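Local coordinates for lysosome-associated membrane glycoprotein 2 (Mus musculus, PDB 5GV3), which serves lysosome biogenesis, autophagy and lysosomal pH regulation, directly inhibiting the proton channel TMEM175, and is represented here by its first, membrane-distal lumenal domain, at residues 20-24 with 35-40; 67-73 with 85-91. All blocks are in the same frame, centred on the assembly; numbering follows the deposited sequence.

Two beta hairpins follow one another along this first lumenal domain of LAMP-2. From the N terminus, interaction 1 comes first: strand 11-28 turns back into strand 32-39, and residues 20-24 pair with 35-40. Only after that loop has closed does interaction 2 begin, where strand 68-76 returns as strand 81-91 and residues 67-73 pair with 85-91; the two are in series and neither encloses nor crosses the other. They belong to different sheets, yet their centres lie about 12 Å apart and their apolar faces touch. Phe-22 CZ comes within 3.4 Å of Trp-70 CD1, and Ile-38 CD1 within 3.5 Å of Val-68 CG2, so side chains of the two hairpins join the sheets.

Interaction 1: residues 20-24 with 35-40; sequences MNFTI and TITIAV. With NAG (2-acetamido-2-deoxy-beta-D-glucopyranose), chain M.
The backbone N-H of Ile-24 donates a hydrogen bond to the O of Ile-36 at 2.7 Å, the shortest polar bond between residues 20-24 and 35-40, which form part of the antiparallel beta hairpin of strands 11-28 and 32-39. The segment axes run at 166° to each other. The N of Ile-36 answers to the O of Ile-24, and Phe-22 and Ile-38 exchange a second reciprocal pair of bonds; between these hydrogen-bonded pairs stand the non-hydrogen-bonded pairs Asn-21 with Ala-39 and Thr-23 with Thr-37. Beyond Asn-21 the pairing weakens: Val-40 N makes only a weak bond to Met-20 O, at 3.3 Å, while one water bridges Met-20 N and Val-40 O.

The sheet has two unlike faces. On one, Phe-22, Ile-24 and Ile-38 reach the other sheet of the domain, Phe-22 touching Leu-88, while Ile-36 shares the face but rests on the loop residues Val-97 and Phe-98. Across the hairpin, Val-40 puts its CG2 3.8 Å from CE2 of Phe-22, an oblique approach to the ring. That methyl lies anti to the carbonyl carbon and beside the backbone N of Val-40 (chi1 of 177°, measured to CG1), and it also packs alongside CG of Met-20. Farther along, the CD1 methyls of Ile-24 and Ile-38 come together.

The opposite face is polar and carries a glycan. Thr-23 OG1 and Thr-37 OG1 share a hydrogen bond of 3.0 Å, both hydroxyls standing beside their own backbone N. Thr-23 turns its methyl CG2 to that of Thr-35, whose hydroxyl bonds to Thr-25. Asn-21, an experimentally established N-glycosylation site, is linked through ND2 to C1 of its N-acetylglucosamine. The sugar folds its acetamido group back over the partner strand, its methyl C8 lying 3.5 Å from Thr-37 CG2.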
loop_
_atom_site.group_PDB
_atom_site.type_symbol
_atom_site.label_atom_id
_atom_site.label_comp_id
_atom_site.label_asym_id
_atom_site.label_seq_id
_atom_site.Cartn_x
_atom_site.Cartn_y
_atom_site.Cartn_z
ATOM N N MET A 20 -4.178 -2.215 -5.744
ATOM C CA MET A 20 -3.340 -1.051 -6.066
ATOM C C MET A 20 -2.553 -1.204 -7.351
ATOM O O MET A 20 -2.211 -2.314 -7.749
ATOM C CB MET A 20 -2.389 -0.761 -4.895
ATOM C CG MET A 20 -1.510 -1.948 -4.479
ATOM S SD MET A 20 -0.174 -1.581 -3.294
ATOM C CE MET A 20 -1.018 -0.663 -2.085
ATOM N N ASN A 21 -2.317 -0.087 -8.028
ATOM C CA ASN A 21 -1.391 -0.089 -9.148
ATOM C C ASN A 21 -0.594 1.221 -9.143
ATOM O O ASN A 21 -0.967 2.197 -8.464
ATOM C CB ASN A 21 -2.085 -0.425 -10.502
ATOM C CG ASN A 21 -3.068 0.621 -11.006
ATOM O OD1 ASN A 21 -3.043 1.789 -10.626
ATOM N ND2 ASN A 21 -3.946 0.171 -11.919
ATOM N N PHE A 22 0.546 1.199 -9.828
ATOM C CA PHE A 22 1.489 2.313 -9.818
ATOM C C PHE A 22 1.916 2.692 -11.219
ATOM O O PHE A 22 2.447 1.874 -11.964
ATOM C CB PHE A 22 2.729 1.946 -9.003
ATOM C CG PHE A 22 2.422 1.564 -7.585
ATOM C CD1 PHE A 22 2.014 2.515 -6.671
ATOM C CD2 PHE A 22 2.508 0.246 -7.178
ATOM C CE1 PHE A 22 1.717 2.160 -5.369
ATOM C CE2 PHE A 22 2.210 -0.120 -5.879
ATOM C CZ PHE A 22 1.814 0.833 -4.972
ATOM N N THR A 23 1.667 3.941 -11.582
ATOM C CA THR A 23 2.079 4.435 -12.881
ATOM C C THR A 23 3.399 5.179 -12.713
ATOM O O THR A 23 3.449 6.234 -12.085
ATOM C CB THR A 23 1.007 5.340 -13.496
ATOM O OG1 THR A 23 -0.239 4.637 -13.528
ATOM C CG2 THR A 23 1.377 5.727 -14.913
ATOM N N ILE A 24 4.473 4.595 -13.241
ATOM C CA ILE A 24 5.816 5.130 -13.035
ATOM C C ILE A 24 6.441 5.664 -14.323
ATOM O O ILE A 24 6.471 4.976 -15.348
ATOM C CB ILE A 24 6.762 4.067 -12.443
ATOM C CG1 ILE A 24 6.183 3.511 -11.140
ATOM C CG2 ILE A 24 8.170 4.659 -12.217
ATOM C CD1 ILE A 24 6.973 2.363 -10.563
ATOM N N THR A 35 6.695 5.816 -19.540
ATOM C CA THR A 35 5.681 5.674 -18.506
ATOM C C THR A 35 5.069 4.279 -18.577
ATOM O O THR A 35 4.618 3.842 -19.645
ATOM C CB THR A 35 4.568 6.717 -18.655
ATOM O OG1 THR A 35 5.118 8.033 -18.575
ATOM C CG2 THR A 35 3.522 6.539 -17.561
ATOM N N ILE A 36 5.078 3.574 -17.451
ATOM C CA ILE A 36 4.475 2.246 -17.362
ATOM C C ILE A 36 3.529 2.140 -16.166
ATOM O O ILE A 36 3.643 2.898 -15.206
ATOM C CB ILE A 36 5.549 1.141 -17.265
ATOM C CG1 ILE A 36 6.477 1.394 -16.082
ATOM C CG2 ILE A 36 6.390 1.105 -18.528
ATOM C CD1 ILE A 36 6.190 0.562 -14.870
ATOM N N THR A 37 2.581 1.211 -16.237
ATOM C CA THR A 37 1.699 0.943 -15.105
ATOM C C THR A 37 1.935 -0.468 -14.582
ATOM O O THR A 37 1.906 -1.436 -15.337
ATOM C CB THR A 37 0.215 1.123 -15.470
ATOM O OG1 THR A 37 -0.045 2.515 -15.690
ATOM C CG2 THR A 37 -0.685 0.637 -14.340
ATOM N N ILE A 38 2.195 -0.571 -13.285
ATOM C CA ILE A 38 2.369 -1.859 -12.633
ATOM C C ILE A 38 1.157 -2.206 -11.786
ATOM O O ILE A 38 0.944 -1.600 -10.735
ATOM C CB ILE A 38 3.594 -1.879 -11.719
ATOM C CG1 ILE A 38 4.859 -1.535 -12.493
ATOM C CG2 ILE A 38 3.729 -3.234 -11.042
ATOM C CD1 ILE A 38 6.086 -1.469 -11.614
ATOM N N ALA A 39 0.361 -3.168 -12.229
ATOM C CA ALA A 39 -0.699 -3.693 -11.378
ATOM C C ALA A 39 -0.099 -4.754 -10.472
ATOM O O ALA A 39 0.536 -5.693 -10.938
ATOM C CB ALA A 39 -1.835 -4.264 -12.210
ATOM N N VAL A 40 -0.275 -4.584 -9.170
ATOM C CA VAL A 40 0.277 -5.519 -8.206
ATOM C C VAL A 40 -0.654 -6.711 -8.131
ATOM O O VAL A 40 -1.785 -6.583 -7.659
ATOM C CB VAL A 40 0.442 -4.870 -6.808
ATOM C CG1 VAL A 40 0.958 -5.879 -5.801
ATOM C CG2 VAL A 40 1.376 -3.667 -6.892
HETATM C C1 NAG M . -4.989 0.927 -12.582
HETATM C C2 NAG M . -5.529 0.211 -13.826
HETATM C C3 NAG M . -6.605 1.060 -14.497
HETATM C C4 NAG M . -7.677 1.454 -13.488
HETATM C C5 NAG M . -7.045 2.110 -12.264
HETATM C C6 NAG M . -8.046 2.398 -11.171
HETATM C C7 NAG M . -4.073 -1.349 -15.048
HETATM C C8 NAG M . -2.955 -1.487 -16.041
HETATM N N2 NAG M . -4.462 -0.099 -14.767
HETATM O O3 NAG M . -7.193 0.333 -15.568
HETATM O O4 NAG M . -8.601 2.354 -14.091
HETATM O O5 NAG M . -6.070 1.225 -11.695
HETATM O O6 NAG M . -8.533 1.186 -10.616
HETATM O O7 NAG M . -4.599 -2.325 -14.522
HETATM O O HOH W 1 -3.644 -5.102 -6.659
#

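Interaction 2: residues 67-73 with 85-91. With NAG (2-acetamido-2-deoxy-beta-D-glucopyranose), chain O; NAG (2-acetamido-2-deoxy-beta-D-glucopyranose), chain N.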
loop_
_atom_site.group_PDB
_atom_site.type_symbol
_atom_site.label_atom_id
_atom_site.label_comp_id
_atom_site.label_asym_id
_atom_site.label_seq_id
_atom_site.Cartn_x
_atom_site.Cartn_y
_atom_site.Cartn_z
ATOM N N ALA A 67 11.543 -5.721 -8.650
ATOM C CA ALA A 67 11.285 -4.357 -9.046
ATOM C C ALA A 67 10.688 -3.467 -7.987
ATOM O O ALA A 67 11.156 -2.359 -7.774
ATOM C CB ALA A 67 10.367 -4.367 -10.231
ATOM N N VAL A 68 9.657 -3.957 -7.315
ATOM C CA VAL A 68 8.828 -3.077 -6.525
ATOM C C VAL A 68 8.508 -3.614 -5.144
ATOM O O VAL A 68 8.108 -4.766 -4.987
ATOM C CB VAL A 68 7.503 -2.803 -7.263
ATOM C CG1 VAL A 68 6.561 -2.008 -6.396
ATOM C CG2 VAL A 68 7.766 -2.071 -8.572
ATOM N N SER A 69 8.710 -2.767 -4.146
ATOM C CA SER A 69 8.309 -3.073 -2.789
ATOM C C SER A 69 7.438 -1.914 -2.311
ATOM O O SER A 69 7.517 -0.808 -2.844
ATOM C CB SER A 69 9.520 -3.273 -1.880
ATOM O OG SER A 69 10.292 -2.096 -1.797
ATOM N N TRP A 70 6.591 -2.180 -1.326
ATOM C CA TRP A 70 5.611 -1.203 -0.875
ATOM C C TRP A 70 5.328 -1.433 0.598
ATOM O O TRP A 70 5.286 -2.578 1.061
ATOM C CB TRP A 70 4.331 -1.307 -1.708
ATOM C CG TRP A 70 3.247 -0.350 -1.320
ATOM C CD1 TRP A 70 3.039 0.898 -1.820
ATOM C CD2 TRP A 70 2.223 -0.565 -0.338
ATOM N NE1 TRP A 70 1.944 1.473 -1.221
ATOM C CE2 TRP A 70 1.428 0.598 -0.305
ATOM C CE3 TRP A 70 1.900 -1.629 0.513
ATOM C CZ2 TRP A 70 0.327 0.728 0.554
ATOM C CZ3 TRP A 70 0.803 -1.500 1.358
ATOM C CH2 TRP A 70 0.030 -0.331 1.366
ATOM N N ALA A 71 5.144 -0.352 1.344
ATOM C CA ALA A 71 4.934 -0.469 2.784
ATOM C C ALA A 71 4.001 0.617 3.307
ATOM O O ALA A 71 3.832 1.659 2.671
ATOM C CB ALA A 71 6.276 -0.421 3.520
ATOM N N VAL A 72 3.423 0.372 4.479
ATOM C CA VAL A 72 2.536 1.331 5.131
ATOM C C VAL A 72 2.591 1.160 6.647
ATOM O O VAL A 72 2.810 0.064 7.154
ATOM C CB VAL A 72 1.068 1.193 4.625
ATOM C CG1 VAL A 72 0.536 -0.223 4.824
ATOM C CG2 VAL A 72 0.145 2.231 5.275
ATOM N N ASN A 73 2.419 2.267 7.361
ATOM C CA ASN A 73 2.361 2.264 8.816
ATOM C C ASN A 73 0.986 2.461 9.361
ATOM O O ASN A 73 0.205 3.253 8.836
ATOM C CB ASN A 73 3.196 3.384 9.422
ATOM C CG ASN A 73 4.597 2.992 9.708
ATOM O OD1 ASN A 73 4.943 1.812 9.777
ATOM N ND2 ASN A 73 5.425 4.003 9.920
ATOM N N ASP A 85 3.072 7.031 6.486
ATOM C CA ASP A 85 4.334 6.558 5.914
ATOM C C ASP A 85 4.150 5.536 4.796
ATOM O O ASP A 85 4.808 4.500 4.781
ATOM C CB ASP A 85 5.224 5.933 6.993
ATOM C CG ASP A 85 5.582 6.905 8.092
ATOM O OD1 ASP A 85 5.881 8.075 7.797
ATOM O OD2 ASP A 85 5.559 6.494 9.263
ATOM N N ILE A 86 3.258 5.823 3.864
ATOM C CA ILE A 86 3.123 4.967 2.707
ATOM C C ILE A 86 4.337 5.203 1.819
ATOM O O ILE A 86 4.622 6.333 1.427
ATOM C CB ILE A 86 1.833 5.242 1.924
ATOM C CG1 ILE A 86 0.614 5.032 2.821
ATOM C CG2 ILE A 86 1.755 4.345 0.693
ATOM C CD1 ILE A 86 -0.693 5.436 2.176
ATOM N N VAL A 87 5.076 4.136 1.545
ATOM C CA VAL A 87 6.307 4.241 0.775
ATOM C C VAL A 87 6.359 3.206 -0.343
ATOM O O VAL A 87 6.089 2.021 -0.132
ATOM C CB VAL A 87 7.541 4.060 1.673
ATOM C CG1 VAL A 87 8.802 3.999 0.837
ATOM C CG2 VAL A 87 7.633 5.184 2.692
ATOM N N LEU A 88 6.714 3.667 -1.535
ATOM C CA LEU A 88 6.948 2.795 -2.674
ATOM C C LEU A 88 8.421 2.840 -3.058
ATOM O O LEU A 88 9.004 3.917 -3.177
ATOM C CB LEU A 88 6.085 3.209 -3.865
ATOM C CG LEU A 88 6.275 2.417 -5.157
ATOM C CD1 LEU A 88 5.609 1.067 -5.034
ATOM C CD2 LEU A 88 5.714 3.183 -6.345
ATOM N N SER A 89 9.027 1.671 -3.227
ATOM C CA SER A 89 10.395 1.593 -3.729
ATOM C C SER A 89 10.415 0.793 -5.013
ATOM O O SER A 89 9.846 -0.298 -5.088
ATOM C CB SER A 89 11.339 0.968 -2.703
ATOM O OG SER A 89 11.334 1.708 -1.500
ATOM N N TYR A 90 11.031 1.352 -6.044
ATOM C CA TYR A 90 11.134 0.638 -7.305
ATOM C C TYR A 90 12.563 0.640 -7.832
ATOM O O TYR A 90 13.323 1.584 -7.625
ATOM C CB TYR A 90 10.159 1.196 -8.344
ATOM C CG TYR A 90 10.318 2.649 -8.718
ATOM C CD1 TYR A 90 9.728 3.649 -7.958
ATOM C CD2 TYR A 90 11.029 3.019 -9.852
ATOM C CE1 TYR A 90 9.848 4.977 -8.310
ATOM C CE2 TYR A 90 11.163 4.349 -10.211
ATOM C CZ TYR A 90 10.569 5.322 -9.440
ATOM O OH TYR A 90 10.700 6.645 -9.796
ATOM N N ASN A 91 12.920 -0.469 -8.472
ATOM C CA ASN A 91 14.278 -0.747 -8.898
ATOM C C ASN A 91 14.365 -0.727 -10.422
ATOM O O ASN A 91 13.883 -1.641 -11.085
ATOM C CB ASN A 91 14.689 -2.103 -8.329
ATOM C CG ASN A 91 16.095 -2.508 -8.695
ATOM O OD1 ASN A 91 16.747 -1.898 -9.542
ATOM N ND2 ASN A 91 16.571 -3.568 -8.051
HETATM C C1 NAG O . 6.816 3.903 10.232
HETATM C C2 NAG O . 7.095 4.029 11.732
HETATM C C3 NAG O . 8.605 4.044 11.984
HETATM C C4 NAG O . 9.273 2.864 11.283
HETATM C C5 NAG O . 8.847 2.820 9.817
HETATM C C6 NAG O . 9.385 1.635 9.051
HETATM C C7 NAG O . 6.290 5.468 13.569
HETATM C C8 NAG O . 5.627 6.769 13.917
HETATM N N2 NAG O . 6.469 5.237 12.265
HETATM O O3 NAG O . 8.870 4.006 13.381
HETATM O O4 NAG O . 10.689 2.983 11.359
HETATM O O5 NAG O . 7.422 2.738 9.744
HETATM O O6 NAG O . 8.747 1.528 7.785
HETATM O O7 NAG O . 6.652 4.673 14.429
HETATM C C1 NAG N . 17.884 -4.073 -8.334
HETATM C C2 NAG N . 18.533 -4.792 -7.168
HETATM C C3 NAG N . 19.924 -5.253 -7.573
HETATM C C4 NAG N . 19.845 -6.127 -8.819
HETATM C C5 NAG N . 19.041 -5.447 -9.933
HETATM C C6 NAG N . 18.710 -6.390 -11.067
HETATM C C7 NAG N . 17.813 -4.190 -4.904
HETATM C C8 NAG N . 18.008 -3.261 -3.745
HETATM N N2 NAG N . 18.588 -3.968 -5.973
HETATM O O3 NAG N . 20.516 -5.979 -6.501
HETATM O O4 NAG N . 21.158 -6.387 -9.302
HETATM O O5 NAG N . 17.782 -4.959 -9.441
HETATM O O6 NAG N . 17.492 -7.080 -10.817
HETATM O O7 NAG N . 16.986 -5.096 -4.879
#
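Backbone bonds between Ser-69 and Ser-89, and between Ala-71 and Val-87, hold residues 67-73 against 85-91 in an antiparallel beta hairpin whose segment axes run at 174°. Each couple exchanges two N-H to O bonds, among them Ser-89 N to Ser-69 O at 2.9 Å. A further bond, Asn-91 N to Ala-67 O at 2.7 Å, closes one end; it is more bent, with 139° at the hydrogen. Alpha C-H groups of Val-68 and Trp-70 add contacts to the carbonyls of Ser-89 and Val-87.

Apolar contacts gather on the face of Val-68, Trp-70, Leu-88 and Tyr-90. Leu-88 CD1 presses on Val-68 CG1 at 3.5 Å, tighter than usual for two methyls, and meets the Trp-70 indole at the edge, near its plane. Trp-70 NE1 comes 3.5 Å from Ile-86 CG2, an oblique approach to the ring. The same NE1 is satisfied by a hydrogen bond to Tyr-140 OH. Val-72 CG2 and Ile-86 CG1 lie alongside one another.

Polar and glycan contacts mark the ends. Asn-73 ND2, covalently bound to C1 of an N-acetylglucosamine, donates to Asp-85 OD2 at 2.6 Å; OD2 accepts with its anti lone pair and lies 16° out of the amide plane of Asn-73. This carboxylate oxygen also receives a weak bond from the sugar N2, so the one oxygen meets both the asparagine nitrogen and the sugar nitrogen. At the other end Asn-91 bears its own glycan through ND2, while its OD1 accepts from Ser-93 N.

These are the two central strands of a four-stranded antiparallel sheet: strand 59-64 bonds to 68-76, and strand 106-117 to 81-91. Strand 136-146 packs on Ile-86, Leu-88 and Tyr-90, beside strand 11-28.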